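Local coordinates for beta-galactosidase (Geobacillus stearothermophilus, PDB 4OIF), which probably hydrolyses terminal non-reducing beta-D-galactose residues of beta-D-galactosides, as a zinc-binding trimeric enzyme of glycoside hydrolase family 42, at residues 407-412 against 629-634. Sequence-based numbering, arbitrary orientation.
Sequences TNRPAE and SVQARQ
Gln631 OE1 is gripped by both terminal nitrogens of Arg409, NH1 at 3.1 Å and NH2 at 3.3 Å, so one amide oxygen closes the end of the guanidinium fork. The two flat groups are nearly parallel, 8° apart, but offset, since both nitrogens reach OE1 from one face of the amide, tilted from its plane. Arg409 arrives with CG wedged between its backbone N and carbonyl carbon (chi1 37°), which lays the chain along the strand; its CB packs 3.5 Å from Ala632 O. NH1 also donates to Ala351 O, and an alanine in place of Arg409 would probably deprive this carbonyl of the arginine's bond and Gln631 OE1 of its two donors, and open a gap beside the strand. Arg633 works the other way, its guanidinium edge meeting the Thr407 backbone: NH2 lies 2.6 Å from Thr407 O, in the carbonyl plane on a lone pair, while NE adds a weak bond to the same oxygen. A salt bridge from NH2 to Asp355, and bonds from NH1 to Ile350 O and Ser354 O, add to the hold on this guanidinium. The backbones themselves join through Gln634 N and Asn408 O, 2.8 Å apart and nearly straight at 178°. A water bridges Asn408 N and Gln634 O. The contact is largely buried and ties the loop between helix 386-399 and strand 413-416 to strand 628-634, an outermost strand of the C-terminal antiparallel sheet, paired there with strand 638-645; both arginines also reach the end of helix 341-351.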
loop_
_atom_site.group_PDB
_atom_site.type_symbol
_atom_site.label_atom_id
_atom_site.label_comp_id
_atom_site.label_asym_id
_atom_site.label_seq_id
_atom_site.Cartn_x
_atom_site.Cartn_y
_atom_site.Cartn_z
ATOM N N THR A 407 11.105 38.732 -25.313
ATOM C CA THR A 407 10.978 39.672 -24.200
ATOM C C THR A 407 11.214 38.985 -22.856
ATOM O O THR A 407 10.812 37.829 -22.645
ATOM C CB THR A 407 9.591 40.352 -24.160
ATOM O OG1 THR A 407 8.564 39.349 -24.092
ATOM C CG2 THR A 407 9.386 41.227 -25.393
ATOM N N ASN A 408 11.854 39.711 -21.951
ATOM C CA ASN A 408 12.093 39.229 -20.596
ATOM C C ASN A 408 11.139 39.870 -19.596
ATOM O O ASN A 408 10.177 40.546 -19.989
ATOM C CB ASN A 408 13.547 39.486 -20.203
ATOM C CG ASN A 408 14.528 38.694 -21.068
ATOM O OD1 ASN A 408 14.669 37.473 -20.915
ATOM N ND2 ASN A 408 15.204 39.383 -21.986
ATOM N N ARG A 409 11.383 39.646 -18.308
ATOM C CA ARG A 409 10.471 40.142 -17.280
ATOM C C ARG A 409 11.122 40.159 -15.908
ATOM O O ARG A 409 10.857 39.291 -15.069
ATOM C CB ARG A 409 9.195 39.305 -17.229
ATOM C CG ARG A 409 9.387 37.811 -17.467
ATOM C CD ARG A 409 8.142 37.059 -17.055
ATOM N NE ARG A 409 7.973 37.120 -15.608
ATOM C CZ ARG A 409 6.814 36.969 -14.981
ATOM N NH1 ARG A 409 5.707 36.761 -15.678
ATOM N NH2 ARG A 409 6.764 37.029 -13.656
ATOM N N PRO A 410 11.961 41.171 -15.670
ATOM C CA PRO A 410 12.755 41.259 -14.447
ATOM C C PRO A 410 11.861 41.358 -13.225
ATOM O O PRO A 410 10.814 42.005 -13.259
ATOM C CB PRO A 410 13.576 42.542 -14.644
ATOM C CG PRO A 410 13.546 42.799 -16.121
ATOM C CD PRO A 410 12.178 42.334 -16.546
ATOM N N ALA A 411 12.275 40.699 -12.155
ATOM C CA ALA A 411 11.506 40.710 -10.925
ATOM C C ALA A 411 12.344 41.318 -9.811
ATOM O O ALA A 411 13.566 41.195 -9.811
ATOM C CB ALA A 411 11.053 39.283 -10.559
ATOM N N GLU A 412 11.683 41.984 -8.870
ATOM C CA GLU A 412 12.358 42.522 -7.690
ATOM C C GLU A 412 12.261 41.573 -6.510
ATOM O O GLU A 412 12.790 41.853 -5.432
ATOM C CB GLU A 412 11.760 43.862 -7.305
ATOM C CG GLU A 412 11.795 44.870 -8.417
ATOM C CD GLU A 412 11.182 46.169 -8.004
ATOM O OE1 GLU A 412 9.952 46.193 -7.796
ATOM O OE2 GLU A 412 11.934 47.155 -7.871
ATOM N N SER A 629 -5.425 36.561 -12.635
ATOM C CA SER A 629 -3.987 36.704 -12.610
ATOM C C SER A 629 -3.568 37.715 -13.654
ATOM O O SER A 629 -3.978 37.635 -14.806
ATOM C CB SER A 629 -3.312 35.345 -12.859
ATOM O OG SER A 629 -1.904 35.477 -12.931
ATOM N N VAL A 630 -2.757 38.680 -13.254
ATOM C CA VAL A 630 -2.215 39.618 -14.218
ATOM C C VAL A 630 -0.711 39.439 -14.243
ATOM O O VAL A 630 -0.063 39.542 -13.207
ATOM C CB VAL A 630 -2.585 41.086 -13.883
ATOM C CG1 VAL A 630 -1.923 42.031 -14.870
ATOM C CG2 VAL A 630 -4.107 41.274 -13.890
ATOM N N GLN A 631 -0.165 39.144 -15.419
ATOM C CA GLN A 631 1.268 38.893 -15.540
ATOM C C GLN A 631 1.802 39.559 -16.786
ATOM O O GLN A 631 1.111 39.600 -17.787
ATOM C CB GLN A 631 1.559 37.389 -15.596
ATOM C CG GLN A 631 1.363 36.647 -14.281
ATOM C CD GLN A 631 2.375 37.052 -13.238
ATOM O OE1 GLN A 631 3.527 37.377 -13.556
ATOM N NE2 GLN A 631 1.951 37.048 -11.982
ATOM N N ALA A 632 3.037 40.047 -16.751
ATOM C CA ALA A 632 3.551 40.826 -17.872
ATOM C C ALA A 632 4.940 40.426 -18.389
ATOM O O ALA A 632 5.767 39.854 -17.673
ATOM C CB ALA A 632 3.567 42.280 -17.493
ATOM N N ARG A 633 5.186 40.750 -19.651
ATOM C CA ARG A 633 6.530 40.701 -20.205
ATOM C C ARG A 633 6.886 42.081 -20.725
ATOM O O ARG A 633 6.022 42.831 -21.142
ATOM C CB ARG A 633 6.627 39.643 -21.294
ATOM C CG ARG A 633 6.473 38.249 -20.710
ATOM C CD ARG A 633 6.492 37.188 -21.746
ATOM N NE ARG A 633 7.794 37.071 -22.382
ATOM C CZ ARG A 633 8.084 36.118 -23.255
ATOM N NH1 ARG A 633 7.150 35.225 -23.567
ATOM N NH2 ARG A 633 9.289 36.061 -23.811
ATOM N N GLN A 634 8.159 42.432 -20.669
ATOM C CA GLN A 634 8.543 43.800 -20.938
ATOM C C GLN A 634 9.503 43.897 -22.105
ATOM O O GLN A 634 10.544 43.243 -22.124
ATOM C CB GLN A 634 9.158 44.421 -19.684
ATOM C CG GLN A 634 8.326 44.176 -18.441
ATOM C CD GLN A 634 8.668 45.112 -17.299
ATOM O OE1 GLN A 634 9.466 44.783 -16.424
ATOM N NE2 GLN A 634 8.055 46.285 -17.299
HETATM O O HOH W 1 12.705 42.251 -23.192
#